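Local coordinates for oxysterol-binding protein homolog 3 (Saccharomyces cerevisiae, PDB 4IC4) that carries lipids in a hydrophobic pocket and moves them between membranes through the cytosol, in a directional transport coupled to phosphoinositides, at residues A[241-253]-A[263-276]. Numbering follows the deposited sequence.
Sequences FSGRSEGFKVSII and ETLAGKWTQSLANE
Strands 247-253 and 263-268 form an antiparallel beta hairpin in the beta barrel of the OSBP-related domain, with Phe248 opposite Gly267 and Val250 opposite Leu265. Strand 230-235 pairs with the other edge of 247-253, and strand 272-275 continues the meander beyond 263-268. Three hydrogen-bonded pairs join the hairpin: Phe248 with Gly267, Val250 with Leu265 and Ile252 with Glu263. Val250 N to Leu265 O is 2.7 Å.

One face of the hairpin packs on helix 94-104. There Gly267 O lies over one face of the Phe248 ring, and Trp269 N is at its edge. The ring is placed by a chi1 of 68°, which sets CG between the backbone N and the carbonyl carbon. The Phe248 and Leu273 side chains cross at about a right angle, with Leu273 CD1 3.5 Å from Phe248 CE1. Ile103 and Ala100 of the helix touch Phe248 and Leu273 respectively. On the other face the Lys249 chain bends at chi2 (-67°) and passes over the Ala266 methyl. Its NZ forms a salt bridge with Glu276 OE2 at 2.8 Å, meeting the carboxylate from above its plane.

At the turn following 263-268, Gln271 and Ser272 both face Lys268 in a classic beta bulge. Here Trp269 is tied to the chain leading into 247-253 by two bonds. Its backbone N donates to Glu246 O, and its indole NE1 donates to Ser245 O at 3.0 Å. Thr270 CG2 lies over one face of the indole. Arg244 NE and NH2 both reach Glu246 OE2 from the same face of the carboxylate; Arg244 NH1 bonds to Arg110 O. The other carboxylate oxygen, Glu246 OE1, accepts from Thr270 OG1 at 2.8 Å.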
loop_
_atom_site.group_PDB
_atom_site.type_symbol
_atom_site.label_atom_id
_atom_site.label_comp_id
_atom_site.label_asym_id
_atom_site.label_seq_id
_atom_site.Cartn_x
_atom_site.Cartn_y
_atom_site.Cartn_z
ATOM N N PHE A 241 18.096 18.228 -13.372
ATOM C CA PHE A 241 19.383 17.669 -13.769
ATOM C C PHE A 241 19.863 16.485 -12.933
ATOM O O PHE A 241 20.278 15.463 -13.480
ATOM C CB PHE A 241 20.447 18.772 -13.755
ATOM C CG PHE A 241 21.677 18.441 -14.552
ATOM C CD1 PHE A 241 22.544 17.433 -14.141
ATOM C CD2 PHE A 241 21.960 19.128 -15.729
ATOM C CE1 PHE A 241 23.675 17.114 -14.890
ATOM C CE2 PHE A 241 23.088 18.817 -16.485
ATOM C CZ PHE A 241 23.947 17.807 -16.065
ATOM N N SER A 242 19.810 16.623 -11.612
ATOM C CA SER A 242 20.262 15.565 -10.712
ATOM C C SER A 242 19.518 14.238 -10.874
ATOM O O SER A 242 19.699 13.321 -10.071
ATOM C CB SER A 242 20.156 16.039 -9.259
ATOM O OG SER A 242 18.833 16.437 -8.944
ATOM N N GLY A 243 18.691 14.135 -11.909
ATOM C CA GLY A 243 17.946 12.910 -12.139
ATOM C C GLY A 243 16.923 12.657 -11.047
ATOM O O GLY A 243 16.466 13.593 -10.392
ATOM N N ARG A 244 16.562 11.393 -10.848
ATOM C CA ARG A 244 15.585 11.036 -9.824
ATOM C C ARG A 244 16.116 11.300 -8.419
ATOM O O ARG A 244 17.252 10.949 -8.098
ATOM C CB ARG A 244 15.198 9.555 -9.942
ATOM C CG ARG A 244 14.193 9.092 -8.883
ATOM C CD ARG A 244 13.745 7.648 -9.097
ATOM N NE ARG A 244 14.822 6.681 -8.894
ATOM C CZ ARG A 244 14.690 5.366 -9.062
ATOM N NH1 ARG A 244 13.522 4.852 -9.438
ATOM N NH2 ARG A 244 15.727 4.566 -8.858
ATOM N N SER A 245 15.294 11.929 -7.587
ATOM C CA SER A 245 15.676 12.211 -6.209
ATOM C C SER A 245 15.556 10.924 -5.405
ATOM O O SER A 245 14.466 10.357 -5.294
ATOM C CB SER A 245 14.761 13.273 -5.603
ATOM O OG SER A 245 15.001 13.391 -4.211
ATOM N N GLU A 246 16.668 10.468 -4.839
ATOM C CA GLU A 246 16.667 9.232 -4.064
ATOM C C GLU A 246 17.120 9.387 -2.618
ATOM O O GLU A 246 16.819 8.540 -1.775
ATOM C CB GLU A 246 17.532 8.188 -4.772
ATOM C CG GLU A 246 16.948 7.746 -6.103
ATOM C CD GLU A 246 17.836 6.774 -6.849
ATOM O OE1 GLU A 246 18.576 6.012 -6.192
ATOM O OE2 GLU A 246 17.780 6.762 -8.096
ATOM N N GLY A 247 17.833 10.471 -2.323
ATOM C CA GLY A 247 18.315 10.680 -0.970
ATOM C C GLY A 247 17.371 11.432 -0.051
ATOM O O GLY A 247 16.456 12.126 -0.499
ATOM N N PHE A 248 17.591 11.289 1.249
ATOM C CA PHE A 248 16.764 11.972 2.232
ATOM C C PHE A 248 17.475 12.006 3.576
ATOM O O PHE A 248 18.400 11.231 3.820
ATOM C CB PHE A 248 15.408 11.270 2.364
ATOM C CG PHE A 248 15.488 9.900 2.974
ATOM C CD1 PHE A 248 15.489 9.736 4.355
ATOM C CD2 PHE A 248 15.575 8.774 2.166
ATOM C CE1 PHE A 248 15.577 8.465 4.920
ATOM C CE2 PHE A 248 15.663 7.504 2.718
ATOM C CZ PHE A 248 15.663 7.346 4.097
ATOM N N LYS A 249 17.043 12.919 4.437
ATOM C CA LYS A 249 17.624 13.076 5.761
ATOM C C LYS A 249 16.509 13.011 6.792
ATOM O O LYS A 249 15.370 13.391 6.514
ATOM C CB LYS A 249 18.338 14.427 5.870
ATOM C CG LYS A 249 19.518 14.606 4.926
ATOM C CD LYS A 249 20.665 13.671 5.278
ATOM C CE LYS A 249 21.905 13.991 4.452
ATOM N NZ LYS A 249 23.057 13.120 4.807
ATOM N N VAL A 250 16.833 12.513 7.977
ATOM C CA VAL A 250 15.857 12.412 9.051
ATOM C C VAL A 250 16.423 13.067 10.301
ATOM O O VAL A 250 17.534 12.750 10.729
ATOM C CB VAL A 250 15.524 10.943 9.384
ATOM C CG1 VAL A 250 14.425 10.880 10.438
ATOM C CG2 VAL A 250 15.101 10.205 8.123
ATOM N N SER A 251 15.660 13.988 10.875
ATOM C CA SER A 251 16.079 14.674 12.089
ATOM C C SER A 251 15.162 14.235 13.222
ATOM O O SER A 251 13.955 14.492 13.190
ATOM C CB SER A 251 15.991 16.190 11.900
ATOM O OG SER A 251 16.828 16.619 10.841
ATOM N N ILE A 252 15.735 13.558 14.212
ATOM C CA ILE A 252 14.975 13.075 15.357
ATOM C C ILE A 252 15.070 14.078 16.498
ATOM O O ILE A 252 16.162 14.386 16.971
ATOM C CB ILE A 252 15.512 11.716 15.849
ATOM C CG1 ILE A 252 15.432 10.680 14.723
ATOM C CG2 ILE A 252 14.721 11.252 17.060
ATOM C CD1 ILE A 252 14.025 10.392 14.248
ATOM N N ILE A 253 13.923 14.578 16.941
ATOM C CA ILE A 253 13.889 15.561 18.014
ATOM C C ILE A 253 13.092 15.072 19.217
ATOM O O ILE A 253 11.861 15.095 19.208
ATOM C CB ILE A 253 13.270 16.888 17.521
ATOM C CG1 ILE A 253 14.038 17.399 16.299
ATOM C CG2 ILE A 253 13.301 17.925 18.635
ATOM C CD1 ILE A 253 15.491 17.729 16.572
ATOM N N GLU A 263 19.048 12.906 17.258
ATOM C CA GLU A 263 19.779 12.047 16.341
ATOM C C GLU A 263 19.412 12.391 14.908
ATOM O O GLU A 263 18.377 13.008 14.650
ATOM C CB GLU A 263 19.437 10.581 16.613
ATOM C CG GLU A 263 19.706 10.129 18.039
ATOM C CD GLU A 263 19.166 8.740 18.324
ATOM O OE1 GLU A 263 17.931 8.557 18.265
ATOM O OE2 GLU A 263 19.974 7.831 18.607
ATOM N N THR A 264 20.267 11.988 13.978
ATOM C CA THR A 264 20.023 12.240 12.568
ATOM C C THR A 264 20.257 10.963 11.775
ATOM O O THR A 264 21.167 10.189 12.074
ATOM C CB THR A 264 20.940 13.354 12.028
ATOM O OG1 THR A 264 20.652 14.582 12.710
ATOM C CG2 THR A 264 20.714 13.549 10.539
ATOM N N LEU A 265 19.416 10.743 10.772
ATOM C CA LEU A 265 19.519 9.564 9.924
ATOM C C LEU A 265 19.637 10.033 8.482
ATOM O O LEU A 265 19.192 11.134 8.138
ATOM C CB LEU A 265 18.268 8.688 10.068
ATOM C CG LEU A 265 17.700 8.434 11.467
ATOM C CD1 LEU A 265 16.447 7.573 11.338
ATOM C CD2 LEU A 265 18.730 7.746 12.353
ATOM N N ALA A 266 20.228 9.202 7.633
ATOM C CA ALA A 266 20.380 9.554 6.229
ATOM C C ALA A 266 20.457 8.311 5.360
ATOM O O ALA A 266 20.922 7.260 5.797
ATOM C CB ALA A 266 21.628 10.402 6.030
ATOM N N GLY A 267 19.995 8.444 4.124
ATOM C CA GLY A 267 20.032 7.325 3.205
ATOM C C GLY A 267 19.280 7.614 1.922
ATOM O O GLY A 267 18.977 8.769 1.607
ATOM N N LYS A 268 18.994 6.554 1.177
ATOM C CA LYS A 268 18.258 6.655 -0.076
ATOM C C LYS A 268 17.084 5.693 0.040
ATOM O O LYS A 268 17.265 4.546 0.456
ATOM C CB LYS A 268 19.148 6.256 -1.257
ATOM C CG LYS A 268 20.306 7.208 -1.517
ATOM C CD LYS A 268 21.098 6.786 -2.744
ATOM C CE LYS A 268 22.172 7.806 -3.091
ATOM N NZ LYS A 268 22.964 7.381 -4.280
ATOM N N TRP A 269 15.886 6.149 -0.314
ATOM C CA TRP A 269 14.716 5.284 -0.212
ATOM C C TRP A 269 14.753 4.128 -1.199
ATOM O O TRP A 269 13.919 3.224 -1.145
ATOM C CB TRP A 269 13.422 6.085 -0.390
ATOM C CG TRP A 269 13.364 6.917 -1.630
ATOM C CD1 TRP A 269 13.724 8.229 -1.758
ATOM C CD2 TRP A 269 12.915 6.494 -2.920
ATOM N NE1 TRP A 269 13.523 8.650 -3.051
ATOM C CE2 TRP A 269 13.028 7.604 -3.787
ATOM C CE3 TRP A 269 12.426 5.284 -3.430
ATOM C CZ2 TRP A 269 12.671 7.541 -5.138
ATOM C CZ3 TRP A 269 12.070 5.219 -4.773
ATOM C CH2 TRP A 269 12.196 6.343 -5.612
ATOM N N THR A 270 15.731 4.157 -2.095
ATOM C CA THR A 270 15.897 3.107 -3.087
ATOM C C THR A 270 16.894 2.054 -2.615
ATOM O O THR A 270 17.102 1.047 -3.295
ATOM C CB THR A 270 16.440 3.679 -4.406
ATOM O OG1 THR A 270 17.672 4.366 -4.143
ATOM C CG2 THR A 270 15.447 4.643 -5.027
ATOM N N GLN A 271 17.504 2.266 -1.451
ATOM C CA GLN A 271 18.513 1.319 -0.984
ATOM C C GLN A 271 18.612 1.065 0.519
ATOM O O GLN A 271 18.439 -0.064 0.966
ATOM C CB GLN A 271 19.886 1.765 -1.498
ATOM C CG GLN A 271 20.912 0.648 -1.711
ATOM C CD GLN A 271 21.187 -0.180 -0.468
ATOM O OE1 GLN A 271 20.438 -1.104 -0.139
ATOM N NE2 GLN A 271 22.267 0.150 0.233
ATOM N N SER A 272 18.899 2.100 1.303
ATOM C CA SER A 272 19.059 1.904 2.740
ATOM C C SER A 272 19.009 3.185 3.555
ATOM O O SER A 272 18.990 4.282 3.010
ATOM C CB SER A 272 20.392 1.213 3.012
ATOM O OG SER A 272 21.461 2.045 2.600
ATOM N N LEU A 273 19.009 3.018 4.873
ATOM C CA LEU A 273 18.969 4.133 5.811
ATOM C C LEU A 273 19.907 3.817 6.969
ATOM O O LEU A 273 19.900 2.704 7.495
ATOM C CB LEU A 273 17.542 4.328 6.331
ATOM C CG LEU A 273 17.307 5.343 7.452
ATOM C CD1 LEU A 273 17.812 6.713 7.021
ATOM C CD2 LEU A 273 15.822 5.406 7.779
ATOM N N ALA A 274 20.720 4.793 7.364
ATOM C CA ALA A 274 21.650 4.581 8.462
ATOM C C ALA A 274 21.672 5.747 9.439
ATOM O O ALA A 274 21.246 6.858 9.117
ATOM C CB ALA A 274 23.058 4.340 7.914
ATOM N N ASN A 275 22.160 5.472 10.644
ATOM C CA ASN A 275 22.288 6.484 11.684
ATOM C C ASN A 275 23.528 7.286 11.284
ATOM O O ASN A 275 24.604 6.717 11.129
ATOM C CB ASN A 275 22.504 5.799 13.035
ATOM C CG ASN A 275 22.631 6.783 14.178
ATOM O OD1 ASN A 275 23.471 7.679 14.148
ATOM N ND2 ASN A 275 21.801 6.614 15.202
ATOM N N GLU A 276 23.384 8.596 11.101
ATOM C CA GLU A 276 24.522 9.416 10.686
ATOM C C GLU A 276 25.665 9.498 11.687
ATOM O O GLU A 276 26.822 9.636 11.296
ATOM C CB GLU A 276 24.065 10.833 10.326
ATOM C CG GLU A 276 23.321 10.924 9.004
ATOM C CD GLU A 276 23.516 12.266 8.320
ATOM O OE1 GLU A 276 23.060 13.292 8.864
ATOM O OE2 GLU A 276 24.138 12.295 7.236
HETATM O O HOH W 1 14.421 11.420 -2.306
#